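Local coordinates for protein STI-1 (Caenorhabditis elegans, PDB 4GCN) that binds Hsp70 and Hsp90 as a co-chaperone, inhibits the Hsp90 ATPase and raises thermotolerance and longevity, represented here by its N-terminal TPR domain, at residues I42-F53 with L81-A92. Numbering follows the deposited sequence. Where two conformers were deposited one is given.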
loop_
_atom_site.group_PDB
_atom_site.type_symbol
_atom_site.label_atom_id
_atom_site.label_comp_id
_atom_site.label_asym_id
_atom_site.label_seq_id
_atom_site.Cartn_x
_atom_site.Cartn_y
_atom_site.Cartn_z
ATOM N N ILE A 42 0.552 5.310 -7.927
ATOM C CA ILE A 42 0.099 4.540 -6.752
ATOM C C ILE A 42 1.064 3.425 -6.327
ATOM O O ILE A 42 1.222 3.178 -5.138
ATOM C CB ILE A 42 -1.315 3.928 -6.991
ATOM C CG1 ILE A 42 -1.946 3.425 -5.663
ATOM C CG2 ILE A 42 -1.283 2.718 -7.976
ATOM C CD1 ILE A 42 -3.429 3.018 -5.800
ATOM N N THR A 43 1.685 2.755 -7.281
ATOM C CA THR A 43 2.550 1.609 -6.994
ATOM C C THR A 43 3.614 1.978 -5.937
ATOM O O THR A 43 3.931 1.171 -5.079
ATOM C CB THR A 43 3.304 1.165 -8.249
ATOM O OG1 THR A 43 2.361 0.839 -9.264
ATOM C CG2 THR A 43 4.179 -0.054 -7.981
ATOM N N PHE A 44 4.101 3.209 -5.969
ATOM C CA PHE A 44 5.222 3.574 -5.053
ATOM C C PHE A 44 4.742 3.639 -3.613
ATOM O O PHE A 44 5.504 3.323 -2.667
ATOM C CB PHE A 44 5.889 4.888 -5.450
ATOM C CG PHE A 44 6.299 4.989 -6.892
ATOM C CD1 PHE A 44 6.611 3.851 -7.664
ATOM C CD2 PHE A 44 6.368 6.240 -7.503
ATOM C CE1 PHE A 44 6.955 3.978 -8.998
ATOM C CE2 PHE A 44 6.719 6.369 -8.808
ATOM C CZ PHE A 44 6.984 5.245 -9.579
ATOM N N TYR A 45 3.515 4.133 -3.446
ATOM C CA TYR A 45 2.877 4.262 -2.124
ATOM C C TYR A 45 2.513 2.918 -1.533
ATOM O O TYR A 45 2.861 2.634 -0.341
ATOM C CB TYR A 45 1.689 5.207 -2.185
ATOM C CG TYR A 45 2.044 6.561 -2.679
ATOM C CD1 TYR A 45 2.518 7.548 -1.815
ATOM C CD2 TYR A 45 1.880 6.903 -3.991
ATOM C CE1 TYR A 45 2.806 8.827 -2.259
ATOM C CE2 TYR A 45 2.170 8.177 -4.431
ATOM C CZ TYR A 45 2.646 9.135 -3.554
ATOM O OH TYR A 45 2.949 10.383 -3.993
ATOM N N ASN A 46 2.059 2.009 -2.387
ATOM C CA ASN A 46 1.791 0.673 -1.956
ATOM C C ASN A 46 3.105 -0.033 -1.629
ATOM O O ASN A 46 3.134 -0.780 -0.657
ATOM C CB ASN A 46 1.007 -0.181 -2.971
ATOM C CG ASN A 46 -0.496 0.158 -3.052
ATOM O OD1 ASN A 46 -1.076 0.649 -2.097
ATOM N ND2 ASN A 46 -1.134 -0.140 -4.220
ATOM N N ASN A 47 4.171 0.167 -2.432
ATOM C CA ASN A 47 5.427 -0.559 -2.146
ATOM C C ASN A 47 6.033 -0.037 -0.849
ATOM O O ASN A 47 6.493 -0.796 -0.049
ATOM C CB ASN A 47 6.419 -0.407 -3.298
ATOM C CG ASN A 47 6.066 -1.240 -4.521
ATOM O OD1 ASN A 47 6.879 -1.356 -5.407
ATOM N ND2 ASN A 47 4.898 -1.812 -4.571
ATOM N N LYS A 48 5.946 1.259 -0.564
ATOM C CA LYS A 48 6.433 1.777 0.698
ATOM C C LYS A 48 5.643 1.230 1.908
ATOM O O LYS A 48 6.229 0.880 2.921
ATOM C CB LYS A 48 6.323 3.278 0.768
ATOM C CG LYS A 48 7.522 3.968 0.180
ATOM C CD LYS A 48 7.667 5.375 0.654
ATOM C CE LYS A 48 7.985 5.593 2.122
ATOM N NZ LYS A 48 9.408 5.790 2.538
ATOM N N ALA A 49 4.336 1.092 1.743
ATOM C CA ALA A 49 3.461 0.470 2.749
ATOM C C ALA A 49 3.867 -0.946 3.076
ATOM O O ALA A 49 3.910 -1.337 4.228
ATOM C CB ALA A 49 1.981 0.585 2.312
ATOM N N ALA A 50 4.194 -1.711 2.042
ATOM C CA ALA A 50 4.632 -3.066 2.189
ATOM C C ALA A 50 5.935 -3.153 2.973
ATOM O O ALA A 50 6.101 -4.029 3.828
ATOM C CB ALA A 50 4.786 -3.693 0.829
ATOM N N VAL A 51 6.869 -2.263 2.702
ATOM C CA VAL A 51 8.104 -2.211 3.478
ATOM C C VAL A 51 7.792 -1.911 4.937
ATOM O O VAL A 51 8.281 -2.614 5.818
ATOM C CB VAL A 51 9.099 -1.178 2.949
ATOM C CG1 VAL A 51 10.373 -1.216 3.790
ATOM C CG2 VAL A 51 9.392 -1.457 1.477
ATOM N N TYR A 52 6.991 -0.865 5.196
ATOM C CA TYR A 52 6.650 -0.514 6.567
ATOM C C TYR A 52 6.003 -1.662 7.322
ATOM O O TYR A 52 6.319 -1.877 8.456
ATOM C CB TYR A 52 5.752 0.722 6.665
ATOM C CG TYR A 52 6.431 2.051 6.409
ATOM C CD1 TYR A 52 7.626 2.399 7.072
ATOM C CD2 TYR A 52 5.895 2.963 5.506
ATOM C CE1 TYR A 52 8.209 3.646 6.897
ATOM C CE2 TYR A 52 6.486 4.177 5.288
ATOM C CZ TYR A 52 7.645 4.499 5.953
ATOM O OH TYR A 52 8.226 5.688 5.675
ATOM N N PHE A 53 5.152 -2.418 6.662
ATOM C CA PHE A 53 4.480 -3.526 7.281
ATOM C C PHE A 53 5.493 -4.593 7.710
ATOM O O PHE A 53 5.406 -5.078 8.840
ATOM C CB PHE A 53 3.462 -4.138 6.288
ATOM C CG PHE A 53 2.572 -5.171 6.887
ATOM C CD1 PHE A 53 1.339 -4.814 7.364
ATOM C CD2 PHE A 53 2.975 -6.489 6.955
ATOM C CE1 PHE A 53 0.512 -5.759 7.919
ATOM C CE2 PHE A 53 2.169 -7.446 7.505
ATOM C CZ PHE A 53 0.933 -7.074 7.994
ATOM N N LEU A 81 -5.963 -1.832 -7.333
ATOM C CA LEU A 81 -4.744 -1.440 -6.586
ATOM C C LEU A 81 -5.118 -0.526 -5.435
ATOM O O LEU A 81 -4.462 -0.484 -4.400
ATOM C CB LEU A 81 -3.769 -0.718 -7.551
ATOM C CG LEU A 81 -3.422 -1.497 -8.806
ATOM C CD1 LEU A 81 -2.494 -0.603 -9.623
ATOM C CD2 LEU A 81 -2.807 -2.856 -8.418
ATOM N N ILE A 82 -6.195 0.243 -5.596
ATOM C CA ILE A 82 -6.772 0.962 -4.463
ATOM C C ILE A 82 -7.379 -0.030 -3.423
ATOM O O ILE A 82 -7.144 0.122 -2.218
ATOM C CB ILE A 82 -7.844 1.998 -4.929
ATOM C CG1 ILE A 82 -7.209 3.038 -5.860
ATOM C CG2 ILE A 82 -8.534 2.584 -3.709
ATOM C CD1 ILE A 82 -8.260 4.007 -6.529
ATOM N N ALA A 83 -8.079 -1.084 -3.866
ATOM C CA ALA A 83 -8.563 -2.138 -2.963
ATOM C C ALA A 83 -7.426 -2.788 -2.179
ATOM O O ALA A 83 -7.582 -3.053 -0.971
ATOM C CB ALA A 83 -9.319 -3.211 -3.743
ATOM N N LYS A 84 -6.321 -3.098 -2.863
ATOM C CA LYS A 84 -5.130 -3.672 -2.199
ATOM C C LYS A 84 -4.613 -2.761 -1.099
ATOM O O LYS A 84 -4.292 -3.278 -0.039
ATOM C CB LYS A 84 -4.025 -3.933 -3.165
ATOM C CG LYS A 84 -2.785 -4.569 -2.519
ATOM C CD LYS A 84 -1.816 -5.121 -3.582
ATOM C CE LYS A 84 -1.147 -3.996 -4.409
ATOM N NZ LYS A 84 -0.344 -4.541 -5.554
ATOM N N ALA A 85 -4.582 -1.440 -1.314
ATOM C CA ALA A 85 -4.121 -0.515 -0.304
ATOM C C ALA A 85 -5.023 -0.622 0.903
ATOM O O ALA A 85 -4.544 -0.592 2.043
ATOM C CB ALA A 85 -4.084 0.951 -0.795
ATOM N N MET A 86 -6.321 -0.696 0.638
ATOM C CA MET A 86 -7.334 -0.769 1.691
ATOM C C MET A 86 -7.200 -2.031 2.559
ATOM O O MET A 86 -7.195 -1.944 3.784
ATOM C CB MET A 86 -8.728 -0.637 1.084
ATOM C CG MET A 86 -8.989 0.779 0.595
ATOM S SD MET A 86 -10.502 0.753 -0.373
ATOM C CE MET A 86 -10.734 2.537 -0.661
ATOM N N SER A 87 -7.002 -3.200 1.960
ATOM C CA SER A 87 -6.833 -4.417 2.714
ATOM C C SER A 87 -5.529 -4.394 3.495
ATOM O O SER A 87 -5.457 -4.932 4.605
ATOM C CB SER A 87 -6.822 -5.635 1.790
ATOM O OG SER A 87 -7.701 -5.431 0.702
ATOM N N ARG A 88 -4.490 -3.808 2.881
ATOM C CA ARG A 88 -3.192 -3.721 3.574
ATOM C C ARG A 88 -3.343 -2.892 4.831
ATOM O O ARG A 88 -2.834 -3.246 5.909
ATOM C CB ARG A 88 -2.077 -3.143 2.682
ATOM C CG ARG A 88 -0.744 -3.066 3.462
ATOM C CD ARG A 88 0.523 -2.909 2.642
ATOM N NE ARG A 88 0.809 -4.094 1.821
ATOM C CZ ARG A 88 0.901 -4.055 0.497
ATOM N NH1 ARG A 88 0.664 -2.918 -0.178
ATOM N NH2 ARG A 88 1.210 -5.170 -0.158
ATOM N N ALA A 89 -4.022 -1.747 4.710
ATOM C CA ALA A 89 -4.344 -0.962 5.849
ATOM C C ALA A 89 -5.119 -1.735 6.924
ATOM O O ALA A 89 -4.857 -1.513 8.114
ATOM C CB ALA A 89 -5.180 0.293 5.452
ATOM N N GLY A 90 -6.082 -2.569 6.520
ATOM C CA GLY A 90 -6.831 -3.347 7.448
ATOM C C GLY A 90 -5.954 -4.303 8.233
ATOM O O GLY A 90 -6.052 -4.422 9.449
ATOM N N ASN A 91 -5.081 -5.003 7.505
ATOM C CA ASN A 91 -4.115 -5.835 8.139
ATOM C C ASN A 91 -3.154 -5.125 9.131
ATOM O O ASN A 91 -2.855 -5.647 10.220
ATOM C CB ASN A 91 -3.360 -6.583 7.056
ATOM C CG ASN A 91 -4.179 -7.713 6.469
ATOM O OD1 ASN A 91 -4.611 -7.633 5.323
ATOM N ND2 ASN A 91 -4.350 -8.775 7.211
ATOM N N ALA A 92 -2.670 -3.944 8.753
ATOM C CA ALA A 92 -1.839 -3.131 9.620
ATOM C C ALA A 92 -2.573 -2.736 10.906
ATOM O O ALA A 92 -1.960 -2.691 11.955
ATOM C CB ALA A 92 -1.267 -1.875 8.902
HETATM O O HOH W 1 0.368 -1.513 -6.616
HETATM O O HOH W 2 -0.673 -0.480 0.428
#
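Arg88 lays its guanidinium over Ala50, whose CB sits 3.9 Å from Arg88 CZ, above the centre of the flat group. CG anti to the backbone N (chi1 180°) carries CD across to 3.8 Å from Ala49 CB, and the bend at chi3 then turns the guanidinium over Ala50; two alanines leave room for so long a side chain. At the edge of the guanidinium, in its plane, NH1 gives a hydrogen bond to a water 2.8 Å away, and that water donates in turn to Asn46 OD1. With a leucine here, the water would probably lack its second partner, and the amide be freer to turn. The two helices are the first helices of the predicted second and third TPR repeats, running nearly parallel at 20° with axes 10.5 Å apart, as in the right-handed superhelix of stacked TPR motifs. Asn46 is the knob between them, seated among Leu81, Lys84, Ala85 and Arg88. An amide suits this place because both ends find polar partners: ND2 makes a weak hydrogen bond to Leu81 O (3.4 Å) and donates to a second water, to which Lys84 NZ also donates, weakly, while OD1 accepts from the water shared with Arg88 and packs 3.3 Å from Ala85 CB. The side chains of Ile42 and Ile82 cross at about a right angle, CD1 of Ile42 3.8 Å from CG1 of Ile82. Phe53 turns its CE1 edge to the backbone at Asn91 and Ala92, and Phe58 meets the ring edge-to-face.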